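Local coordinates for type II secretion pathway related protein (Escherichia coli, PDB 3SOL) that serves as the pilotin of the type II secretion system, a small lipoprotein that probably helps bring the secretin to the outer membrane, at residues Ala16-Arg26 with Glu74-Leu85; Glu32-Asn40 with Leu51-His59. All coordinates share one frame; numbering follows the deposited sequence.

Overall arrangement
The pilotin domain is an all-helical, single-chain fold, and the two contacts lie on opposite sides of its centre, their own centres about 18 Å apart. Contact 1 joins helix 5-23, the first modelled helix, to helix 74-84, so it closes a long loop of chain; contact 2, between helix 32-45 and helix 53-69, is nested inside that loop. Packing of Thr-17 and Lys-21 on Ile-35 connects the two. Helix 53-69 also reaches back to contact 1, where Tyr-19 rests on Leu-67 and Thr-68. The disulfide Cys-24 to Cys-78 pins the ends of the loop covalently, while contact 2 packs its interior by noncovalent means, consistent with a compact single domain.

Contact 1 (Ala16-Arg26 with Glu74-Leu85); sequences ATRYLKMRCNR and EYIKCREFNRRL
Cys-24, just past the end of helix 5-23, is tied to Cys-78 in helix 74-84 by a disulfide, the covalent link in this all-helical pilotin domain. SG of Cys-24 lies 2.1 Å from SG of Cys-78. The two helices run at a steep, partly antiparallel angle, and between them Phe-81 forms the middle of an apolar seam. Ala-16 CB sits over the centre of one face of the Phe-81 ring, a CH-pi contact of 4.0 Å from CB to the centroid. The edge of the same ring points at the face of Tyr-19 in an offset edge-to-face pair, planes at 71°. Leu-20 lays CD2 against Phe-81 CB, while its CD1 is pressed tightly to Leu-85 CD1, 3.4 Å away. The chi1 of Tyr-19, -146°, falls off the usual staggered values, and its ring reaches a polar cluster on the other helix. There OH donates to the syn lone pair of Glu-74 OE1 at 2.6 Å and accepts from Lys-77 NZ at 3.1 Å. Lys-77 NZ forms a salt bridge with Glu-74 OE2, and its remaining bonds are shared among Tyr-19 OH and the carbonyls of Leu-67 and Asp-70. A phenylalanine in place of Tyr-19 would probably keep the ring packing but leave Glu-74 OE1 without its hydroxyl donor and Lys-77 with one acceptor fewer. Arg-23 joins this cluster through a water, which it shares with Glu-74 OE1. Past the disulfide, Arg-26 bends at chi2 and chi3 to curl its guanidinium back, and Asp-28 holds NH2 in a salt bridge. NH1 of Arg-26 meets Asn-82 OD1 at 2.9 Å, in the guanidinium plane but 46° out of the amide carbonyl plane.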
loop_
_atom_site.group_PDB
_atom_site.type_symbol
_atom_site.label_atom_id
_atom_site.label_comp_id
_atom_site.label_asym_id
_atom_site.label_seq_id
_atom_site.Cartn_x
_atom_site.Cartn_y
_atom_site.Cartn_z
ATOM N N ALA A 16 -1.070 1.795 -2.935
ATOM C CA ALA A 16 -0.698 1.119 -4.178
ATOM C C ALA A 16 -1.196 -0.331 -4.184
ATOM O O ALA A 16 -1.641 -0.852 -5.210
ATOM C CB ALA A 16 0.842 1.175 -4.364
ATOM N N THR A 17 -1.143 -0.976 -3.018
ATOM C CA THR A 17 -1.602 -2.346 -2.876
ATOM C C THR A 17 -3.124 -2.394 -3.034
ATOM O O THR A 17 -3.670 -3.285 -3.698
ATOM C CB THR A 17 -1.138 -2.935 -1.507
ATOM O OG1 THR A 17 0.307 -2.849 -1.434
ATOM C CG2 THR A 17 -1.543 -4.357 -1.392
ATOM N N ARG A 18 -3.818 -1.412 -2.456
ATOM C CA ARG A 18 -5.270 -1.261 -2.692
ATOM C C ARG A 18 -5.592 -1.038 -4.180
ATOM O O ARG A 18 -6.543 -1.607 -4.738
ATOM C CB ARG A 18 -5.822 -0.133 -1.860
ATOM C CG ARG A 18 -7.267 0.179 -2.103
ATOM C CD ARG A 18 -7.642 1.372 -1.216
ATOM N NE ARG A 18 -9.032 1.758 -1.369
ATOM C CZ ARG A 18 -9.598 2.806 -0.771
ATOM N NH1 ARG A 18 -8.889 3.612 0.023
ATOM N NH2 ARG A 18 -10.892 3.044 -0.961
ATOM N N TYR A 19 -4.790 -0.219 -4.828
ATOM C CA TYR A 19 -4.956 0.015 -6.261
ATOM C C TYR A 19 -4.806 -1.289 -7.053
ATOM O O TYR A 19 -5.604 -1.565 -7.929
ATOM C CB TYR A 19 -3.980 1.084 -6.754
ATOM C CG TYR A 19 -4.542 1.940 -7.875
ATOM C CD1 TYR A 19 -5.086 3.177 -7.601
ATOM C CD2 TYR A 19 -4.539 1.507 -9.196
ATOM C CE1 TYR A 19 -5.606 3.979 -8.599
ATOM C CE2 TYR A 19 -5.083 2.311 -10.224
ATOM C CZ TYR A 19 -5.604 3.544 -9.899
ATOM O OH TYR A 19 -6.135 4.392 -10.837
ATOM N N LEU A 20 -3.807 -2.104 -6.714
ATOM C CA LEU A 20 -3.614 -3.388 -7.387
ATOM C C LEU A 20 -4.810 -4.308 -7.223
ATOM O O LEU A 20 -5.247 -4.960 -8.187
ATOM C CB LEU A 20 -2.344 -4.080 -6.872
ATOM C CG LEU A 20 -1.031 -3.518 -7.388
ATOM C CD1 LEU A 20 0.128 -4.336 -6.814
ATOM C CD2 LEU A 20 -1.013 -3.519 -8.950
ATOM N N LYS A 21 -5.345 -4.362 -6.008
ATOM C CA LYS A 21 -6.474 -5.220 -5.713
ATOM C C LYS A 21 -7.758 -4.765 -6.402
ATOM O O LYS A 21 -8.503 -5.572 -6.922
ATOM C CB LYS A 21 -6.702 -5.277 -4.204
ATOM C CG LYS A 21 -5.688 -6.114 -3.482
ATOM C CD LYS A 21 -5.727 -5.862 -1.965
ATOM C CE LYS A 21 -7.025 -6.231 -1.331
ATOM N NZ LYS A 21 -6.983 -5.895 0.127
ATOM N N MET A 22 -8.004 -3.464 -6.389
ATOM C CA MET A 22 -9.257 -2.906 -6.873
ATOM C C MET A 22 -9.257 -2.761 -8.408
ATOM O O MET A 22 -10.271 -3.013 -9.053
ATOM C CB MET A 22 -9.512 -1.532 -6.218
ATOM C CG MET A 22 -9.841 -1.597 -4.728
ATOM S SD MET A 22 -11.576 -2.022 -4.368
ATOM C CE MET A 22 -12.401 -1.042 -5.540
ATOM N N ARG A 23 -8.134 -2.347 -8.979
ATOM C CA ARG A 23 -8.115 -1.907 -10.380
ATOM C C ARG A 23 -7.202 -2.716 -11.287
ATOM O O ARG A 23 -7.206 -2.500 -12.507
ATOM C CB ARG A 23 -7.737 -0.434 -10.410
ATOM C CG ARG A 23 -8.887 0.360 -9.806
ATOM C CD ARG A 23 -8.582 1.716 -9.555
ATOM N NE ARG A 23 -9.781 2.392 -9.035
ATOM C CZ ARG A 23 -10.585 3.178 -9.733
ATOM N NH1 ARG A 23 -11.587 3.770 -9.109
ATOM N NH2 ARG A 23 -10.403 3.379 -11.025
ATOM N N CYS A 24 -6.433 -3.630 -10.692
ATOM C CA CYS A 24 -5.439 -4.436 -11.414
ATOM C C CYS A 24 -5.571 -5.930 -11.117
ATOM O O CYS A 24 -4.609 -6.682 -11.258
ATOM C CB CYS A 24 -4.025 -3.959 -11.097
ATOM S SG CYS A 24 -3.798 -2.175 -11.246
ATOM N N ASN A 25 -6.756 -6.353 -10.684
ATOM C CA ASN A 25 -7.097 -7.754 -10.615
ATOM C C ASN A 25 -6.214 -8.631 -9.730
ATOM O O ASN A 25 -6.176 -9.835 -9.921
ATOM C CB ASN A 25 -7.198 -8.320 -12.032
ATOM C CG ASN A 25 -8.392 -7.783 -12.774
ATOM O OD1 ASN A 25 -9.504 -7.795 -12.243
ATOM N ND2 ASN A 25 -8.177 -7.285 -13.982
ATOM N N ARG A 26 -5.577 -8.047 -8.707
ATOM C CA ARG A 26 -4.668 -8.822 -7.844
ATOM C C ARG A 26 -5.453 -9.491 -6.723
ATOM O O ARG A 26 -5.394 -9.101 -5.556
ATOM C CB ARG A 26 -3.514 -7.982 -7.311
ATOM C CG ARG A 26 -2.538 -7.576 -8.379
ATOM C CD ARG A 26 -1.738 -8.758 -8.972
ATOM N NE ARG A 26 -1.029 -9.569 -7.990
ATOM C CZ ARG A 26 0.264 -9.474 -7.666
ATOM N NH1 ARG A 26 1.056 -8.559 -8.218
ATOM N NH2 ARG A 26 0.779 -10.348 -6.807
ATOM N N GLU A 74 -4.441 3.685 -17.030
ATOM C CA GLU A 74 -4.629 2.768 -15.917
ATOM C C GLU A 74 -3.732 1.524 -16.046
ATOM O O GLU A 74 -3.188 1.054 -15.052
ATOM C CB GLU A 74 -6.095 2.349 -15.819
ATOM C CG GLU A 74 -7.054 3.469 -15.490
ATOM C CD GLU A 74 -6.741 4.097 -14.148
ATOM O OE1 GLU A 74 -6.640 3.328 -13.183
ATOM O OE2 GLU A 74 -6.579 5.338 -14.096
ATOM N N TYR A 75 -3.562 0.991 -17.256
ATOM C CA TYR A 75 -2.775 -0.232 -17.408
ATOM C C TYR A 75 -1.307 0.032 -17.027
ATOM O O TYR A 75 -0.638 -0.870 -16.516
ATOM C CB TYR A 75 -2.901 -0.855 -18.808
ATOM C CG TYR A 75 -1.964 -0.292 -19.850
ATOM C CD1 TYR A 75 -0.723 -0.907 -20.108
ATOM C CD2 TYR A 75 -2.300 0.827 -20.581
ATOM C CE1 TYR A 75 0.167 -0.393 -21.054
ATOM C CE2 TYR A 75 -1.402 1.358 -21.549
ATOM C CZ TYR A 75 -0.169 0.733 -21.762
ATOM O OH TYR A 75 0.684 1.238 -22.707
ATOM N N ILE A 76 -0.813 1.253 -17.255
ATOM C CA ILE A 76 0.571 1.590 -16.884
ATOM C C ILE A 76 0.709 1.696 -15.376
ATOM O O ILE A 76 1.713 1.245 -14.795
ATOM C CB ILE A 76 1.041 2.886 -17.601
ATOM C CG1 ILE A 76 1.231 2.561 -19.076
ATOM C CG2 ILE A 76 2.383 3.434 -17.015
ATOM C CD1 ILE A 76 1.486 3.758 -19.988
ATOM N N LYS A 77 -0.317 2.255 -14.723
ATOM C CA LYS A 77 -0.358 2.270 -13.246
ATOM C C LYS A 77 -0.211 0.856 -12.711
ATOM O O LYS A 77 0.604 0.606 -11.805
ATOM C CB LYS A 77 -1.667 2.860 -12.719
ATOM C CG LYS A 77 -1.879 4.328 -13.051
ATOM C CD LYS A 77 -3.188 4.840 -12.476
ATOM C CE LYS A 77 -3.463 6.268 -12.879
ATOM N NZ LYS A 77 -4.851 6.711 -12.494
ATOM N N CYS A 78 -1.014 -0.057 -13.264
ATOM C CA CYS A 78 -0.960 -1.472 -12.869
ATOM C C CYS A 78 0.438 -2.056 -13.066
ATOM O O CYS A 78 0.979 -2.720 -12.170
ATOM C CB CYS A 78 -1.976 -2.287 -13.643
ATOM S SG CYS A 78 -3.703 -1.873 -13.280
ATOM N N ARG A 79 1.036 -1.783 -14.224
ATOM C CA ARG A 79 2.363 -2.348 -14.516
ATOM C C ARG A 79 3.446 -1.782 -13.594
ATOM O O ARG A 79 4.328 -2.510 -13.154
ATOM C CB ARG A 79 2.721 -2.143 -15.993
ATOM C CG ARG A 79 1.870 -3.028 -16.871
ATOM C CD ARG A 79 2.144 -2.922 -18.337
ATOM N NE ARG A 79 1.351 -3.973 -18.979
ATOM C CZ ARG A 79 1.754 -5.215 -19.226
ATOM N NH1 ARG A 79 3.001 -5.614 -18.990
ATOM N NH2 ARG A 79 0.880 -6.064 -19.752
ATOM N N GLU A 80 3.379 -0.479 -13.307
ATOM C CA GLU A 80 4.334 0.153 -12.400
ATOM C C GLU A 80 4.211 -0.405 -10.983
ATOM O O GLU A 80 5.226 -0.756 -10.357
ATOM C CB GLU A 80 4.153 1.684 -12.407
ATOM C CG GLU A 80 4.570 2.339 -13.721
ATOM C CD GLU A 80 6.082 2.450 -13.902
ATOM O OE1 GLU A 80 6.868 1.897 -13.095
ATOM O OE2 GLU A 80 6.500 3.094 -14.883
ATOM N N PHE A 81 2.980 -0.516 -10.475
ATOM C CA PHE A 81 2.781 -1.026 -9.120
ATOM C C PHE A 81 3.101 -2.508 -8.981
ATOM O O PHE A 81 3.693 -2.896 -7.981
ATOM C CB PHE A 81 1.361 -0.771 -8.625
ATOM C CG PHE A 81 1.015 0.681 -8.446
ATOM C CD1 PHE A 81 1.971 1.621 -8.141
ATOM C CD2 PHE A 81 -0.305 1.086 -8.553
ATOM C CE1 PHE A 81 1.615 2.957 -7.951
ATOM C CE2 PHE A 81 -0.676 2.413 -8.371
ATOM C CZ PHE A 81 0.280 3.345 -8.074
ATOM N N ASN A 82 2.747 -3.322 -9.976
ATOM C CA ASN A 82 3.075 -4.760 -9.940
ATOM C C ASN A 82 4.575 -5.005 -9.863
ATOM O O ASN A 82 5.020 -5.900 -9.137
ATOM C CB ASN A 82 2.472 -5.542 -11.133
ATOM C CG ASN A 82 1.022 -5.932 -10.930
ATOM O OD1 ASN A 82 0.600 -6.232 -9.810
ATOM N ND2 ASN A 82 0.252 -5.996 -12.023
ATOM N N ARG A 83 5.352 -4.203 -10.600
ATOM C CA ARG A 83 6.807 -4.284 -10.540
ATOM C C ARG A 83 7.366 -3.802 -9.202
ATOM O O ARG A 83 8.208 -4.472 -8.574
ATOM C CB ARG A 83 7.414 -3.476 -11.697
ATOM C CG ARG A 83 8.918 -3.527 -11.750
ATOM C CD ARG A 83 9.463 -2.651 -12.867
ATOM N NE ARG A 83 10.928 -2.683 -12.899
ATOM C CZ ARG A 83 11.671 -3.185 -13.889
ATOM N NH1 ARG A 83 11.110 -3.709 -14.979
ATOM N NH2 ARG A 83 12.995 -3.144 -13.798
ATOM N N ARG A 84 6.916 -2.634 -8.766
ATOM C CA ARG A 84 7.506 -1.968 -7.605
ATOM C C ARG A 84 7.157 -2.617 -6.262
ATOM O O ARG A 84 7.973 -2.573 -5.340
ATOM C CB ARG A 84 7.086 -0.503 -7.590
ATOM C CG ARG A 84 7.638 0.265 -8.783
ATOM C CD ARG A 84 8.656 1.312 -8.390
ATOM N NE ARG A 84 9.237 1.988 -9.562
ATOM C CZ ARG A 84 8.552 2.755 -10.419
ATOM N NH1 ARG A 84 7.244 2.972 -10.259
ATOM N NH2 ARG A 84 9.180 3.316 -11.457
ATOM N N LEU A 85 5.980 -3.235 -6.158
ATOM C CA LEU A 85 5.515 -3.790 -4.879
ATOM C C LEU A 85 6.012 -5.226 -4.595
ATOM O O LEU A 85 5.632 -5.834 -3.589
ATOM C CB LEU A 85 3.991 -3.718 -4.793
ATOM C CG LEU A 85 3.407 -2.317 -4.595
ATOM C CD1 LEU A 85 1.888 -2.335 -4.712
ATOM C CD2 LEU A 85 3.791 -1.799 -3.233
HETATM O O HOH W 1 -8.854 1.792 -13.044
HETATM O O HOH W 2 -2.164 -5.996 -12.793
HETATM O O HOH W 3 3.904 -8.071 -7.923
#

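Contact 2 (Glu32-Asn40 with Leu51-His59); sequences EQSILNVAN and LTQEDIRKH
Glu-32 opens the packing of helix 32-45 against the start of helix 53-69, two helices that follow each other in the pilotin's all-helical fold. Its extended side chain brings OE1 to 3.8 Å from Arg-57 CG, so the carboxylate meets the aliphatic part of the arginine; the nearest charged atoms, Glu-32 OE1 and Arg-57 NE, remain 5.5 Å apart. One turn on, Leu-36 is the main apolar residue of this helix face. With CG anti to the carbonyl carbon (chi1 -73°), it spreads its two methyls over different partners: CD2 packs on Ile-56 CG2 at 3.7 Å, the two side chains sliding past each other in opposite directions, and CD1 lies 3.9 Å from Arg-57 CB. Leu-36 CB and its backbone O also border the side chain of Gln-53, whose CG comes within 3.6 Å of that O. Asn-37 begins on the far side of its helix but turns its amide back toward the Gln-53 amide, the two planes nearly perpendicular at 86°. Ala-39 makes a looser contact, CB to Ile-56 CD1 at 4.3 Å, and its methyl also touches Met-10 of helix 5-23. At Asn-40 the chain swings CG anti to the backbone N, and CB rests 3.7 Å from Gln-53 CG as the side chains cross at about a right angle. Thr-52 is the N-cap of the facing helix, its OG1 accepting from Asp-55 N. Leucine, isoleucine and alanine thus form a buried apolar strip, bordered by amides and by the Glu-32 and Arg-57 side chains, so the helices are joined mainly by shape and hydrophobic burial, with charge attraction probably adding only a little.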
loop_
_atom_site.group_PDB
_atom_site.type_symbol
_atom_site.label_atom_id
_atom_site.label_comp_id
_atom_site.label_asym_id
_atom_site.label_seq_id
_atom_site.Cartn_x
_atom_site.Cartn_y
_atom_site.Cartn_z
ATOM N N GLU A 32 -7.467 -5.783 3.424
ATOM C CA GLU A 32 -6.970 -4.508 3.964
ATOM C C GLU A 32 -6.481 -4.653 5.400
ATOM O O GLU A 32 -5.443 -4.089 5.762
ATOM C CB GLU A 32 -8.051 -3.415 3.902
ATOM C CG GLU A 32 -7.551 -2.049 4.421
ATOM C CD GLU A 32 -8.665 -1.045 4.720
ATOM O OE1 GLU A 32 -8.602 0.089 4.188
ATOM O OE2 GLU A 32 -9.587 -1.378 5.498
ATOM N N GLN A 33 -7.227 -5.387 6.225
ATOM C CA GLN A 33 -6.821 -5.616 7.604
ATOM C C GLN A 33 -5.475 -6.324 7.659
ATOM O O GLN A 33 -4.605 -5.954 8.447
ATOM C CB GLN A 33 -7.852 -6.456 8.360
ATOM C CG GLN A 33 -7.538 -6.609 9.840
ATOM C CD GLN A 33 -8.470 -7.579 10.568
ATOM O OE1 GLN A 33 -9.303 -8.252 9.946
ATOM N NE2 GLN A 33 -8.323 -7.660 11.889
ATOM N N SER A 34 -5.316 -7.360 6.843
ATOM C CA SER A 34 -4.045 -8.082 6.794
ATOM C C SER A 34 -2.899 -7.179 6.340
ATOM O O SER A 34 -1.818 -7.195 6.928
ATOM C CB SER A 34 -4.152 -9.296 5.880
ATOM O OG SER A 34 -4.986 -10.266 6.491
ATOM N N ILE A 35 -3.158 -6.380 5.314
ATOM C CA ILE A 35 -2.152 -5.455 4.766
ATOM C C ILE A 35 -1.724 -4.445 5.828
ATOM O O ILE A 35 -0.530 -4.191 6.031
ATOM C CB ILE A 35 -2.699 -4.711 3.508
ATOM C CG1 ILE A 35 -2.927 -5.717 2.366
ATOM C CG2 ILE A 35 -1.751 -3.585 3.075
ATOM C CD1 ILE A 35 -3.829 -5.198 1.228
ATOM N N LEU A 36 -2.700 -3.896 6.534
ATOM C CA LEU A 36 -2.404 -2.941 7.614
ATOM C C LEU A 36 -1.625 -3.583 8.765
ATOM O O LEU A 36 -0.702 -2.960 9.314
ATOM C CB LEU A 36 -3.694 -2.267 8.097
ATOM C CG LEU A 36 -4.271 -1.245 7.114
ATOM C CD1 LEU A 36 -5.672 -0.821 7.518
ATOM C CD2 LEU A 36 -3.346 -0.022 7.037
ATOM N N ASN A 37 -1.977 -4.823 9.122
ATOM C CA ASN A 37 -1.254 -5.579 10.160
ATOM C C ASN A 37 0.206 -5.757 9.783
ATOM O O ASN A 37 1.090 -5.625 10.622
ATOM C CB ASN A 37 -1.844 -6.981 10.373
ATOM C CG ASN A 37 -3.215 -6.967 11.046
ATOM O OD1 ASN A 37 -3.648 -5.953 11.597
ATOM N ND2 ASN A 37 -3.913 -8.109 10.990
ATOM N N VAL A 38 0.436 -6.091 8.519
ATOM C CA VAL A 38 1.776 -6.309 8.001
ATOM C C VAL A 38 2.558 -4.991 7.940
ATOM O O VAL A 38 3.739 -4.953 8.286
ATOM C CB VAL A 38 1.729 -6.990 6.623
ATOM C CG1 VAL A 38 3.117 -7.027 5.984
ATOM C CG2 VAL A 38 1.157 -8.400 6.755
ATOM N N ALA A 39 1.895 -3.913 7.535
ATOM C CA ALA A 39 2.501 -2.575 7.579
ATOM C C ALA A 39 2.874 -2.169 9.007
ATOM O O ALA A 39 3.920 -1.560 9.225
ATOM C CB ALA A 39 1.563 -1.540 6.959
ATOM N N ASN A 40 2.016 -2.505 9.972
ATOM C CA ASN A 40 2.274 -2.236 11.390
ATOM C C ASN A 40 3.442 -3.076 11.903
ATOM O O ASN A 40 4.311 -2.573 12.626
ATOM C CB ASN A 40 1.014 -2.503 12.230
ATOM C CG ASN A 40 1.154 -2.051 13.691
ATOM O OD1 ASN A 40 1.753 -1.019 13.990
ATOM N ND2 ASN A 40 0.585 -2.829 14.600
ATOM N N LEU A 51 3.795 5.301 14.255
ATOM C CA LEU A 51 2.836 4.927 13.214
ATOM C C LEU A 51 1.768 3.969 13.722
ATOM O O LEU A 51 2.088 2.903 14.245
ATOM C CB LEU A 51 3.547 4.260 12.032
ATOM C CG LEU A 51 4.395 5.128 11.109
ATOM C CD1 LEU A 51 4.844 4.283 9.924
ATOM C CD2 LEU A 51 3.607 6.336 10.632
ATOM N N THR A 52 0.506 4.350 13.549
ATOM C CA THR A 52 -0.623 3.488 13.870
ATOM C C THR A 52 -1.259 2.996 12.574
ATOM O O THR A 52 -1.058 3.599 11.513
ATOM C CB THR A 52 -1.675 4.244 14.697
ATOM O OG1 THR A 52 -2.153 5.371 13.955
ATOM C CG2 THR A 52 -1.080 4.734 16.004
ATOM N N GLN A 53 -2.020 1.904 12.652
ATOM C CA GLN A 53 -2.772 1.438 11.489
ATOM C C GLN A 53 -3.840 2.448 11.056
ATOM O O GLN A 53 -4.092 2.578 9.874
ATOM C CB GLN A 53 -3.400 0.055 11.728
ATOM C CG GLN A 53 -2.369 -1.060 11.876
ATOM C CD GLN A 53 -2.999 -2.399 12.185
ATOM O OE1 GLN A 53 -3.882 -2.846 11.466
ATOM N NE2 GLN A 53 -2.553 -3.042 13.260
ATOM N N GLU A 54 -4.466 3.164 11.989
ATOM C CA GLU A 54 -5.429 4.201 11.579
ATOM C C GLU A 54 -4.761 5.364 10.828
ATOM O O GLU A 54 -5.326 5.857 9.863
ATOM C CB GLU A 54 -6.246 4.728 12.756
ATOM C CG GLU A 54 -5.474 5.545 13.737
ATOM C CD GLU A 54 -6.255 5.791 15.020
ATOM O OE1 GLU A 54 -7.394 6.311 14.923
ATOM O OE2 GLU A 54 -5.729 5.456 16.116
ATOM N N ASP A 55 -3.579 5.797 11.278
ATOM C CA ASP A 55 -2.811 6.843 10.577
ATOM C C ASP A 55 -2.493 6.390 9.154
ATOM O O ASP A 55 -2.730 7.124 8.181
ATOM C CB ASP A 55 -1.488 7.168 11.306
ATOM C CG ASP A 55 -1.676 8.053 12.542
ATOM O OD1 ASP A 55 -2.835 8.335 12.933
ATOM O OD2 ASP A 55 -0.646 8.460 13.136
ATOM N N ILE A 56 -1.958 5.174 9.039
ATOM C CA ILE A 56 -1.589 4.601 7.725
ATOM C C ILE A 56 -2.818 4.477 6.830
ATOM O O ILE A 56 -2.762 4.817 5.639
ATOM C CB ILE A 56 -0.895 3.206 7.869
ATOM C CG1 ILE A 56 0.462 3.340 8.584
ATOM C CG2 ILE A 56 -0.718 2.532 6.493
ATOM C CD1 ILE A 56 0.956 2.057 9.255
ATOM N N ARG A 57 -3.923 3.993 7.404
ATOM C CA ARG A 57 -5.174 3.803 6.663
ATOM C C ARG A 57 -5.734 5.139 6.152
ATOM O O ARG A 57 -6.082 5.247 4.971
ATOM C CB ARG A 57 -6.219 3.080 7.528
ATOM C CG ARG A 57 -7.492 2.661 6.772
ATOM C CD ARG A 57 -8.680 2.440 7.716
ATOM N NE ARG A 57 -9.111 3.697 8.344
ATOM C CZ ARG A 57 -9.231 3.922 9.657
ATOM N NH1 ARG A 57 -8.984 2.973 10.562
ATOM N NH2 ARG A 57 -9.625 5.123 10.076
ATOM N N LYS A 58 -5.797 6.156 7.015
ATOM C CA LYS A 58 -6.389 7.451 6.639
ATOM C C LYS A 58 -5.604 8.141 5.521
ATOM O O LYS A 58 -6.184 8.607 4.523
ATOM C CB LYS A 58 -6.507 8.370 7.859
ATOM C CG LYS A 58 -7.627 7.958 8.812
ATOM C CD LYS A 58 -7.619 8.765 10.105
ATOM C CE LYS A 58 -8.504 8.108 11.169
ATOM N NZ LYS A 58 -8.642 8.917 12.429
ATOM N N HIS A 59 -4.282 8.174 5.666
ATOM C CA HIS A 59 -3.425 8.771 4.643
ATOM C C HIS A 59 -3.489 7.967 3.340
ATOM O O HIS A 59 -3.491 8.542 2.259
ATOM C CB HIS A 59 -1.969 8.870 5.115
ATOM C CG HIS A 59 -1.145 9.855 4.334
ATOM N ND1 HIS A 59 -1.479 11.191 4.235
ATOM C CD2 HIS A 59 0.007 9.708 3.636
ATOM C CE1 HIS A 59 -0.581 11.819 3.496
ATOM N NE2 HIS A 59 0.334 10.944 3.122
#